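Local coordinates for D-3-phosphoglycerate dehydrogenase oxidoreductase protein (Ralstonia solanacearum, PDB 3GG9), which probably acts as an NAD-dependent dehydrogenase of the D-isomer specific 2-hydroxyacid family, likely oxidising D-3-phosphoglycerate, at residues W116-A121 / V248-A253; T288-R291 / I296-P299; G164-G169 / S231-A236; R156-Q161 / S216-V221; M120-R125 / P270-I275. All coordinates share one frame; numbering follows the deposited sequence. Where two conformers were deposited one is given.

Contact 1 of 5, residues W116-A121 / V248-A253; sequences WALVMA and VNTSRA
Leu118 and Val119 of helix 109-123 reach across to Val248 near the end of strand 246-249 and to Thr250 in the turn after it. At the start of the segment, Trp116 turns its indole to the other flank of the helix, where its ring meets Phe182 of its own chain and Phe182 of the second subunit. Leu118 points its CB at the strand and extends CD1 to within 3.7 Å of Thr250 CG2, the two side chains sliding past each other in opposite directions. Thr250 can offer this methyl because its OG1 sits between backbone N and carbonyl carbon (chi1 62°); that hydroxyl is hydrogen-bonded to Thr115 OG1 on the same helix, giving the residue a polar and an apolar hold at once. The helix thus lies against the parallel sheet of a Rossmann-type NAD-binding domain, close to the C-terminal edge where the strands run out into loops. There Asn249 shapes the exit from the strand: its OD1 accepts Ser251 N at 2.9 Å in an Asx turn, and its ND2 gives a 3.0 Å bond to Arg252 O that lies close to the amide plane. Val119 makes the second apolar touch, with its CG2 4.0 Å from Val248 CG2. These two valines cross at about a right angle, each using the branch that stands beside its own backbone N.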
# COMPACT_ATOMS: atom_id res chain seq x y z
N TRP A 116 6.45 3.43 -3.07
CA TRP A 116 5.59 2.50 -3.78
C TRP A 116 4.40 2.03 -2.96
O TRP A 116 3.34 1.81 -3.51
CB TRP A 116 6.38 1.26 -4.25
CG TRP A 116 5.71 0.69 -5.46
CD1 TRP A 116 4.96 -0.43 -5.53
CD2 TRP A 116 5.66 1.30 -6.76
NE1 TRP A 116 4.47 -0.60 -6.82
CE2 TRP A 116 4.89 0.46 -7.59
CE3 TRP A 116 6.20 2.47 -7.31
CZ2 TRP A 116 4.64 0.76 -8.93
CZ3 TRP A 116 5.95 2.77 -8.64
CH2 TRP A 116 5.19 1.92 -9.44
N ALA A 117 4.59 1.90 -1.66
CA ALA A 117 3.52 1.52 -0.75
C ALA A 117 2.44 2.60 -0.82
O ALA A 117 1.26 2.29 -0.85
CB ALA A 117 4.08 1.41 0.70
N LEU A 118 2.87 3.85 -0.91
CA LEU A 118 1.93 4.98 -1.05
C LEU A 118 1.24 5.06 -2.41
O LEU A 118 0.07 5.38 -2.48
CB LEU A 118 2.64 6.30 -0.77
CG LEU A 118 2.92 6.65 0.69
CD1 LEU A 118 3.69 7.95 0.75
CD2 LEU A 118 1.60 6.76 1.46
N VAL A 119 1.98 4.80 -3.49
CA VAL A 119 1.41 4.64 -4.84
C VAL A 119 0.28 3.63 -4.86
O VAL A 119 -0.80 3.94 -5.33
CB VAL A 119 2.50 4.20 -5.94
CG1 VAL A 119 1.82 3.86 -7.22
CG2 VAL A 119 3.48 5.31 -6.15
N MET A 120 0.56 2.40 -4.39
CA MET A 120 -0.45 1.34 -4.31
C MET A 120 -1.60 1.66 -3.34
O MET A 120 -2.77 1.43 -3.65
CB MET A 120 0.24 0.01 -3.99
CG MET A 120 1.27 -0.30 -5.08
SD MET A 120 1.63 -2.04 -5.21
CE MET A 120 0.31 -2.44 -6.37
N ALA A 121 -1.26 2.24 -2.19
CA ALA A 121 -2.27 2.57 -1.18
C ALA A 121 -3.21 3.60 -1.76
O ALA A 121 -4.42 3.43 -1.70
CB ALA A 121 -1.61 3.07 0.10
N VAL A 248 2.74 12.08 -6.11
CA VAL A 248 3.41 11.49 -4.94
C VAL A 248 4.67 12.28 -4.57
O VAL A 248 5.52 12.57 -5.42
CB VAL A 248 3.78 9.96 -5.15
CG1 VAL A 248 4.38 9.36 -3.88
CG2 VAL A 248 2.55 9.15 -5.59
N ASN A 249 4.79 12.63 -3.29
CA ASN A 249 6.00 13.31 -2.82
C ASN A 249 6.46 12.75 -1.49
O ASN A 249 5.92 13.10 -0.44
CB ASN A 249 5.79 14.83 -2.72
CG ASN A 249 7.08 15.59 -2.40
OD1 ASN A 249 8.17 15.03 -2.41
ND2 ASN A 249 6.94 16.86 -2.09
N THR A 250 7.48 11.89 -1.54
CA THR A 250 8.13 11.44 -0.34
C THR A 250 9.52 12.08 -0.18
O THR A 250 10.35 11.57 0.58
CB THR A 250 8.29 9.89 -0.36
OG1 THR A 250 9.12 9.55 -1.46
CG2 THR A 250 6.95 9.22 -0.55
N SER A 251 9.78 13.18 -0.87
CA SER A 251 11.11 13.81 -0.83
C SER A 251 11.18 14.93 0.20
O SER A 251 11.59 14.71 1.36
CB SER A 251 11.51 14.30 -2.21
OG SER A 251 11.87 13.21 -3.07
N ARG A 252 10.83 16.14 -0.23
CA ARG A 252 10.75 17.30 0.67
C ARG A 252 9.56 18.15 0.24
O ARG A 252 9.28 18.29 -0.96
CB ARG A 252 12.04 18.15 0.61
CG ARG A 252 13.31 17.55 1.28
CD ARG A 252 13.20 17.42 2.81
NE ARG A 252 12.93 18.69 3.48
CZ ARG A 252 13.85 19.56 3.90
NH1 ARG A 252 15.14 19.31 3.71
NH2 ARG A 252 13.48 20.69 4.50
N ALA A 253 8.84 18.71 1.22
CA ALA A 253 7.64 19.54 0.93
C ALA A 253 7.92 20.81 0.12
O ALA A 253 7.11 21.24 -0.71
CB ALA A 253 6.94 19.90 2.24

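Contact 2 of 5, residues T288-R291 / I296-P299; sequences TLLR and ICTP
The 3-10 turn 288-291 passes beside the end of strand 295-297 with Leu290 and Cys297 as the closest backbone pair, their CA atoms 6.6 Å apart, and within the turn Arg291 N bonds back to Thr288 O at 3.1 Å. Cys297 is the one residue of segment 296-299 that carries the contact, and its short side chain is met by two consecutive leucines. Its CB points toward the turn, and its SG stands beside the backbone N (chi1 -54°), which leaves both CB and sulfur presented to the leucines. Leu290 starts off alongside the strand but turns its CD2 branch inward, reaching Cys297 CB at 3.5 Å, rather tight for two carbons, and Cys297 SG at 3.7 Å. Leu289 approaches the same sulfur from its root, with CB 3.8 Å from Cys297 SG, while its branched end turns away from the sulfur, toward helix 260-267. Sulfur therefore touches the CB of one leucine and a terminal methyl of the next, from directions about a right angle apart, in a wholly apolar and buried contact. The neighbouring strand residues Ile296 and Thr298 point their CB atoms away from the turn.

The turn belongs to the connection leading into the last strand of the Rossmann-type NAD-binding domain. Leu289 packs on Met261, Val262 and Leu265 of helix 260-267, and Leu290 on Ile283 and on Leu133 of the second subunit. On the other face of strand 295-297, outermost in the parallel sheet within this chain, Ile296 packs against Leu118 and Ala122 of helix 109-123.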
# COMPACT_ATOMS: atom_id res chain seq x y z
N THR A 288 -4.29 21.17 6.87
CA THR A 288 -5.29 21.23 5.78
C THR A 288 -5.36 19.92 4.97
O THR A 288 -6.45 19.40 4.70
CB THR A 288 -4.97 22.44 4.85
OG1 THR A 288 -5.02 23.65 5.62
CG2 THR A 288 -5.95 22.58 3.73
N LEU A 289 -4.20 19.38 4.61
CA LEU A 289 -4.12 18.16 3.81
C LEU A 289 -4.69 16.93 4.50
O LEU A 289 -5.17 16.02 3.83
CB LEU A 289 -2.67 17.88 3.40
CG LEU A 289 -2.07 18.68 2.25
CD1 LEU A 289 -0.67 18.17 2.06
CD2 LEU A 289 -2.90 18.52 0.94
N LEU A 290 -4.64 16.91 5.83
CA LEU A 290 -5.16 15.80 6.62
C LEU A 290 -6.68 15.77 6.59
O LEU A 290 -7.28 14.73 6.83
CB LEU A 290 -4.64 15.84 8.07
CG LEU A 290 -3.14 15.76 8.36
CD1 LEU A 290 -2.85 15.63 9.85
CD2 LEU A 290 -2.54 14.60 7.64
N ARG A 291 -7.29 16.91 6.31
CA ARG A 291 -8.75 17.00 6.23
C ARG A 291 -9.29 16.87 4.80
O ARG A 291 -10.47 17.09 4.56
CB ARG A 291 -9.23 18.29 6.90
CG ARG A 291 -8.74 18.39 8.34
CD ARG A 291 -9.34 19.59 9.07
NE ARG A 291 -8.80 20.87 8.62
CZ ARG A 291 -7.65 21.41 9.01
NH1 ARG A 291 -7.30 22.59 8.55
NH2 ARG A 291 -6.83 20.77 9.87
N ILE A 296 -3.59 11.35 0.85
CA ILE A 296 -3.14 10.38 1.84
C ILE A 296 -1.82 10.89 2.40
O ILE A 296 -0.87 11.10 1.65
CB ILE A 296 -3.02 8.98 1.21
CG1 ILE A 296 -4.44 8.46 0.89
CG2 ILE A 296 -2.26 8.02 2.14
CD1 ILE A 296 -4.50 7.43 -0.16
N CYS A 297 -1.77 11.12 3.70
CA CYS A 297 -0.57 11.67 4.36
C CYS A 297 -0.06 10.72 5.40
O CYS A 297 -0.82 10.29 6.29
CB CYS A 297 -0.89 12.99 5.05
SG CYS A 297 -1.67 14.23 4.03
N THR A 298 1.22 10.38 5.29
CA THR A 298 1.91 9.61 6.30
C THR A 298 2.93 10.51 6.97
O THR A 298 3.42 11.48 6.37
CB THR A 298 2.65 8.41 5.67
OG1 THR A 298 3.38 8.91 4.55
CG2 THR A 298 1.65 7.39 5.21
N PRO A 299 3.27 10.19 8.24
CA PRO A 299 4.11 11.08 9.02
C PRO A 299 5.62 10.86 8.86
O PRO A 299 6.30 10.44 9.79
CB PRO A 299 3.67 10.79 10.46
CG PRO A 299 3.32 9.34 10.41
CD PRO A 299 2.76 9.07 9.05

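Contact 3 of 5, residues G164-G169 / S231-A236; sequences GIFGYG and SIITVA. Unlike the reference sequence in segment 231-236: Ser231 (reference Gly), Ile233 (reference Val).
Phe166 meets Ile232 and Ile233 with the CD1, CE1 and CZ atoms of its ring. Its CE1 lies 3.8 Å from Ile233 CG1, and its CD1 is 4.1 Å from Ile233 CD1, as the two side chains slide past each other in opposite directions. Ile232 comes from the opposite direction and brings its CD1 to 4.0 Å from Phe166 CZ. Both aliphatic groups approach the ring obliquely. The phenylalanine reaches this far because its CG is turned opposite the backbone N (chi1 -164°), carrying the ring out from the strand toward helix 209-215 and the isoleucines. Leu212 and Phe213 of helix 209-215 also pack on that ring, and Leu223 touches both Phe166 and Ile232. Backbone bonds to Ser220 and, through Gly164, to Val218 fix the strand beside strand 218-221, whereas Thr234, at the N-cap of helix 235-238, ends the run of isoleucines. Directly after Phe166 the chain enters Gly167-Tyr168-Gly169, a sequence that matches the glycine-rich turn between the first strand and helix of a Rossmann fold and is consistent with a dinucleotide-binding site. Gly167 adopts a positive phi of 110° there. The isoleucine contact itself is purely apolar, implying that the root of this turn is held to segment 231-236 by shape and burial, without directional bonds.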
# COMPACT_ATOMS: atom_id res chain seq x y z
N GLY A 164 5.35 8.89 -14.17
CA GLY A 164 6.35 9.95 -14.28
C GLY A 164 7.31 9.96 -13.08
O GLY A 164 6.89 9.94 -11.92
N ILE A 165 8.60 9.91 -13.38
CA ILE A 165 9.63 10.00 -12.35
C ILE A 165 10.38 11.32 -12.52
O ILE A 165 11.12 11.51 -13.50
CB ILE A 165 10.60 8.77 -12.38
CG1 ILE A 165 9.83 7.46 -12.15
CG2 ILE A 165 11.74 8.95 -11.39
CD1 ILE A 165 9.06 7.38 -10.81
N PHE A 166 10.16 12.24 -11.58
CA PHE A 166 10.88 13.51 -11.54
C PHE A 166 12.12 13.41 -10.62
O PHE A 166 12.03 13.61 -9.41
CB PHE A 166 9.91 14.62 -11.08
CG PHE A 166 10.39 16.04 -11.34
CD1 PHE A 166 9.49 17.11 -11.23
CD2 PHE A 166 11.71 16.33 -11.73
CE1 PHE A 166 9.90 18.44 -11.46
CE2 PHE A 166 12.13 17.65 -11.96
CZ PHE A 166 11.22 18.71 -11.83
N GLY A 167 13.29 13.14 -11.23
CA GLY A 167 14.56 12.97 -10.50
C GLY A 167 14.98 11.52 -10.54
O GLY A 167 14.24 10.63 -10.15
N TYR A 168 16.19 11.28 -11.01
CA TYR A 168 16.63 9.92 -11.21
C TYR A 168 17.94 9.65 -10.45
O TYR A 168 18.94 9.20 -11.02
CB TYR A 168 16.70 9.64 -12.72
CG TYR A 168 16.78 8.16 -13.11
CD1 TYR A 168 15.64 7.34 -13.08
CD2 TYR A 168 17.98 7.61 -13.53
CE1 TYR A 168 15.72 5.99 -13.44
CE2 TYR A 168 18.07 6.27 -13.88
CZ TYR A 168 16.95 5.47 -13.85
OH TYR A 168 17.07 4.15 -14.21
N GLY A 169 17.91 9.92 -9.15
CA GLY A 169 19.00 9.56 -8.23
C GLY A 169 18.78 8.10 -7.82
O GLY A 169 18.05 7.39 -8.47
N SER A 231 10.89 25.02 -4.76
CA SER A 231 9.72 25.50 -5.53
C SER A 231 9.78 25.15 -7.00
O SER A 231 9.17 25.85 -7.82
CB SER A 231 9.50 27.02 -5.37
OG SER A 231 9.48 27.39 -4.01
N ILE A 232 10.48 24.07 -7.34
CA ILE A 232 10.65 23.67 -8.74
C ILE A 232 9.33 23.20 -9.35
O ILE A 232 9.17 23.17 -10.57
CB ILE A 232 11.77 22.60 -8.88
CG1 ILE A 232 12.28 22.51 -10.33
CG2 ILE A 232 11.32 21.24 -8.32
CD1 ILE A 232 13.52 21.66 -10.51
N ILE A 233 8.40 22.82 -8.48
CA ILE A 233 7.09 22.38 -8.91
C ILE A 233 6.14 23.50 -8.50
O ILE A 233 6.05 23.86 -7.34
CB ILE A 233 6.71 21.01 -8.28
CG1 ILE A 233 7.69 19.94 -8.74
CG2 ILE A 233 5.30 20.59 -8.68
CD1 ILE A 233 7.54 18.63 -8.00
N THR A 234 5.46 24.05 -9.49
CA THR A 234 4.57 25.18 -9.26
C THR A 234 3.14 24.70 -9.36
O THR A 234 2.89 23.58 -9.77
CB THR A 234 4.82 26.25 -10.32
OG1 THR A 234 4.47 25.74 -11.61
CG2 THR A 234 6.29 26.67 -10.33
N VAL A 235 2.18 25.57 -9.01
CA VAL A 235 0.76 25.30 -9.25
C VAL A 235 0.46 25.12 -10.73
O VAL A 235 -0.41 24.33 -11.07
CB VAL A 235 -0.18 26.43 -8.70
CG1 VAL A 235 -1.64 26.11 -8.98
CG2 VAL A 235 -0.01 26.58 -7.25
N ALA A 236 1.17 25.83 -11.60
CA ALA A 236 0.96 25.69 -13.05
C ALA A 236 1.30 24.26 -13.49
O ALA A 236 0.55 23.65 -14.27
CB ALA A 236 1.77 26.71 -13.84

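Contact 4 of 5, residues R156-Q161 / S216-V221; sequences RVLKGQ and SDVLSV
Gln161 and Asp217 each hold CG beside the backbone N, and a further bend of Gln161 at chi2 (-89°) folds its amide back over the aspartate. The result is a stack in which amide and carboxylate planes lie 15° apart, although the two side chains as wholes cross at about a right angle. Gln161 OE1 sits 3.3 Å from Asp217 CG, an approach of oxygen to carbon across the stacked groups. Gln161 CB comes against the aspartate too, 3.5 Å from Asp217 OD2.

The carboxylate has its hydrogen-bonding partners elsewhere: OD2 accepts from the backbone N of Thr162, and OD1 forms a salt bridge with Lys242. Arg156 completes the polar layer, with its NH1 giving a weak 3.1 Å bond to Gln161 OE1, the oxygen lying at the guanidinium edge and in its plane. These cationic groups would probably help to offset the negative charge beside the amide oxygen. A thinner apolar touch lies next to this layer, where Leu158 CD2 comes to 4.4 Å from Val218 CG2.

A type II beta turn from Leu158 to Gln161 presents both residues, closed by a 2.9 Å bond from Gln161 N to Leu158 O, with Gly160 at positive phi. Glu113 of the second subunit accepts from the backbone N of Leu158 and of Lys159. The whole belongs to the N-terminal rim of the parallel sheet of a Rossmann-type domain, where the lead-in to strand 162-166 meets the start of the neighbouring strand 218-221.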
# COMPACT_ATOMS: atom_id res chain seq x y z
N ARG A 156 -7.72 1.85 -9.18
CA ARG A 156 -7.14 1.94 -10.51
C ARG A 156 -5.93 1.01 -10.60
O ARG A 156 -5.11 0.93 -9.69
CB ARG A 156 -6.71 3.38 -10.81
CG ARG A 156 -7.70 4.43 -10.32
CD ARG A 156 -7.32 5.83 -10.79
NE ARG A 156 -8.07 6.26 -11.96
CZ ARG A 156 -7.63 6.19 -13.21
NH1 ARG A 156 -6.42 5.73 -13.49
NH2 ARG A 156 -8.42 6.60 -14.17
N VAL A 157 -5.85 0.31 -11.72
CA VAL A 157 -4.78 -0.65 -11.98
C VAL A 157 -3.56 0.16 -12.44
O VAL A 157 -3.72 1.22 -13.06
CB VAL A 157 -5.23 -1.69 -13.05
CG1 VAL A 157 -5.54 -1.03 -14.33
CG2 VAL A 157 -4.21 -2.77 -13.30
N LEU A 158 -2.36 -0.32 -12.10
CA LEU A 158 -1.13 0.33 -12.54
C LEU A 158 -0.71 -0.14 -13.92
O LEU A 158 -0.28 0.67 -14.74
CB LEU A 158 -0.00 0.10 -11.54
CG LEU A 158 -0.23 0.65 -10.12
CD1 LEU A 158 0.95 0.23 -9.24
CD2 LEU A 158 -0.33 2.14 -10.15
N LYS A 159 -0.83 -1.44 -14.17
CA LYS A 159 -0.44 -2.02 -15.47
C LYS A 159 -0.93 -1.19 -16.65
O LYS A 159 -2.11 -0.92 -16.75
CB LYS A 159 -0.95 -3.46 -15.63
CG LYS A 159 -0.47 -4.12 -16.95
CD LYS A 159 -0.98 -5.55 -17.14
CE LYS A 159 -0.23 -6.21 -18.27
NZ LYS A 159 -0.76 -7.55 -18.61
N GLY A 160 -0.01 -0.76 -17.51
CA GLY A 160 -0.36 -0.07 -18.74
C GLY A 160 -0.59 1.42 -18.58
O GLY A 160 -0.90 2.09 -19.56
N GLN A 161 -0.45 1.92 -17.35
CA GLN A 161 -0.51 3.35 -17.06
C GLN A 161 0.86 4.00 -17.09
O GLN A 161 1.89 3.34 -17.12
CB GLN A 161 -1.14 3.57 -15.69
CG GLN A 161 -2.52 3.00 -15.59
CD GLN A 161 -3.55 4.01 -16.00
OE1 GLN A 161 -3.96 4.85 -15.20
NE2 GLN A 161 -3.97 3.95 -17.26
N SER A 216 1.56 11.79 -17.10
CA SER A 216 1.66 10.80 -16.02
C SER A 216 0.32 10.50 -15.37
O SER A 216 -0.43 11.41 -15.04
CB SER A 216 2.64 11.26 -14.95
OG SER A 216 3.92 11.48 -15.49
N ASP A 217 0.04 9.22 -15.16
CA ASP A 217 -1.11 8.83 -14.34
C ASP A 217 -0.71 8.86 -12.87
O ASP A 217 -1.51 9.12 -11.98
CB ASP A 217 -1.62 7.44 -14.77
CG ASP A 217 -2.11 7.43 -16.21
OD1 ASP A 217 -3.14 8.08 -16.50
OD2 ASP A 217 -1.46 6.78 -17.06
N VAL A 218 0.57 8.58 -12.62
CA VAL A 218 1.18 8.67 -11.30
C VAL A 218 2.48 9.44 -11.53
O VAL A 218 3.26 9.11 -12.42
CB VAL A 218 1.45 7.24 -10.71
CG1 VAL A 218 2.31 7.31 -9.45
CG2 VAL A 218 0.13 6.48 -10.44
N LEU A 219 2.69 10.50 -10.76
CA LEU A 219 3.93 11.25 -10.86
C LEU A 219 4.60 11.27 -9.50
O LEU A 219 4.03 11.75 -8.50
CB LEU A 219 3.68 12.67 -11.40
CG LEU A 219 4.92 13.47 -11.84
CD1 LEU A 219 4.50 14.50 -12.87
CD2 LEU A 219 5.71 14.14 -10.69
N SER A 220 5.82 10.76 -9.45
CA SER A 220 6.50 10.71 -8.18
C SER A 220 7.78 11.49 -8.22
O SER A 220 8.58 11.34 -9.16
CB SER A 220 6.74 9.27 -7.74
OG SER A 220 7.29 9.26 -6.44
N VAL A 221 7.97 12.31 -7.18
CA VAL A 221 9.11 13.24 -7.04
C VAL A 221 10.28 12.71 -6.20
O VAL A 221 10.11 12.39 -5.02
CB VAL A 221 8.64 14.62 -6.45
CG1 VAL A 221 9.77 15.63 -6.53
CG2 VAL A 221 7.49 15.12 -7.24

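Contact 5 of 5, residues M120-R125 / P270-I275; sequences MAAQRR and PGMAAI
Ala122 O is gripped twice by Arg125, whose backbone N bonds to it at 3.0 Å and whose NH2 does so at 2.8 Å, the two donors arriving from opposite faces of the carbonyl plane. The backbone bond belongs to a Schellman motif that ends helix 109-123, Arg125 taking a positive phi. Bending at chi2 (87°) curls the arginine back over its own helix end, with the oxygen nearly in the guanidinium plane. Met272 of strand 272-275 then covers this clasp. Its SD lies 3.6 Å from both Arg125 NH2 and Ala122 O, and its CE lies over one guanidinium face, near the rim, 3.9 Å from Arg125 CZ. The bend at chi3 turns that methyl over the arginine. Ala122 CB also rests 4.0 Å from Met272 SD and 4.1 Å from Ala274 CB, and the two alanines let helix and sheet lie close. Phe152 adds a cation-pi contact to Arg125, and its backbone O takes a bond from NH1. A buried guanidinium is thus paid for by carbonyl oxygens and an aromatic ring, while the thioether probably offers a polarisable cover for the delocalised charge.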
# COMPACT_ATOMS: atom_id res chain seq x y z
N MET A 120 0.56 2.40 -4.39
CA MET A 120 -0.45 1.34 -4.31
C MET A 120 -1.60 1.66 -3.34
O MET A 120 -2.77 1.43 -3.65
CB MET A 120 0.24 0.01 -3.99
CG MET A 120 1.27 -0.30 -5.08
SD MET A 120 1.63 -2.04 -5.21
CE MET A 120 0.31 -2.44 -6.37
N ALA A 121 -1.26 2.24 -2.19
CA ALA A 121 -2.27 2.57 -1.18
C ALA A 121 -3.21 3.60 -1.76
O ALA A 121 -4.42 3.43 -1.70
CB ALA A 121 -1.61 3.07 0.10
N ALA A 122 -2.66 4.64 -2.39
CA ALA A 122 -3.48 5.70 -3.01
C ALA A 122 -4.29 5.20 -4.22
O ALA A 122 -5.50 5.38 -4.28
CB ALA A 122 -2.59 6.90 -3.39
N GLN A 123 -3.64 4.51 -5.15
CA GLN A 123 -4.38 4.07 -6.35
C GLN A 123 -5.50 3.08 -6.05
O GLN A 123 -6.44 2.95 -6.84
CB GLN A 123 -3.43 3.46 -7.41
CG GLN A 123 -2.54 4.49 -8.15
CD GLN A 123 -3.36 5.63 -8.83
OE1 GLN A 123 -3.94 6.48 -8.15
NE2 GLN A 123 -3.39 5.63 -10.15
N ARG A 124 -5.40 2.37 -4.93
CA ARG A 124 -6.45 1.43 -4.57
C ARG A 124 -7.33 1.94 -3.45
O ARG A 124 -8.19 1.19 -2.95
CB ARG A 124 -5.90 0.04 -4.23
CG ARG A 124 -5.36 -0.75 -5.47
CD ARG A 124 -6.36 -0.81 -6.66
NE ARG A 124 -7.39 -1.84 -6.49
CZ ARG A 124 -7.35 -3.06 -7.03
NH1 ARG A 124 -6.30 -3.44 -7.77
NH2 ARG A 124 -8.35 -3.90 -6.80
N ARG A 125 -7.08 3.18 -3.05
CA ARG A 125 -7.88 3.88 -2.00
C ARG A 125 -7.93 3.12 -0.69
O ARG A 125 -8.93 3.13 0.02
CB ARG A 125 -9.27 4.27 -2.52
CG ARG A 125 -9.24 5.32 -3.64
CD ARG A 125 -9.07 4.71 -5.04
NE ARG A 125 -9.32 5.67 -6.11
CZ ARG A 125 -8.41 6.45 -6.69
NH1 ARG A 125 -8.77 7.25 -7.67
NH2 ARG A 125 -7.13 6.41 -6.33
N PRO A 270 -3.86 17.80 -9.80
CA PRO A 270 -4.17 16.38 -9.98
C PRO A 270 -5.42 15.98 -9.18
O PRO A 270 -5.91 16.79 -8.39
CB PRO A 270 -2.93 15.69 -9.41
CG PRO A 270 -2.45 16.62 -8.34
CD PRO A 270 -2.67 18.00 -8.94
N GLY A 271 -5.91 14.77 -9.37
CA GLY A 271 -7.09 14.29 -8.64
C GLY A 271 -6.77 13.82 -7.23
O GLY A 271 -7.63 13.84 -6.34
N MET A 272 -5.53 13.38 -7.02
CA MET A 272 -5.16 12.81 -5.73
C MET A 272 -3.68 13.05 -5.45
O MET A 272 -2.87 13.20 -6.37
CB MET A 272 -5.50 11.31 -5.68
CG MET A 272 -5.32 10.63 -4.28
SD MET A 272 -5.99 8.96 -4.04
CE MET A 272 -7.74 9.38 -4.24
N ALA A 273 -3.35 13.13 -4.17
CA ALA A 273 -1.97 13.15 -3.74
C ALA A 273 -1.67 12.14 -2.63
O ALA A 273 -2.54 11.74 -1.87
CB ALA A 273 -1.56 14.53 -3.35
N ALA A 274 -0.41 11.71 -2.57
CA ALA A 274 0.08 10.93 -1.45
C ALA A 274 1.41 11.55 -1.03
O ALA A 274 2.32 11.70 -1.84
CB ALA A 274 0.23 9.44 -1.83
N ILE A 275 1.50 11.99 0.23
CA ILE A 275 2.69 12.71 0.68
C ILE A 275 3.21 12.15 2.01
O ILE A 275 2.44 11.67 2.85
CB ILE A 275 2.50 14.27 0.74
CG1 ILE A 275 1.46 14.67 1.79
CG2 ILE A 275 2.15 14.91 -0.64
CD1 ILE A 275 2.08 15.23 2.99

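In the fold
Contacts 1 and 5 share helix 109-123 and set its successive turns against the neighbouring strands 246-249 and 272-275; contact 2 lies on the next strand of the same sheet, 295-297. Contacts 3 and 4 involve strands 162-166 and 218-221, which are neighbours on the other side of strand 246-249. All five are largely buried in one parallel sheet domain, contact 1 nearest the chain's centre and contact 4 farthest from it. Chemistry follows position: contacts 1, 2 and 3 meet through apolar groups, whereas contacts 4 and 5 place charged or amide groups at strand starts and a helix end. The second subunit touches all but contact 3.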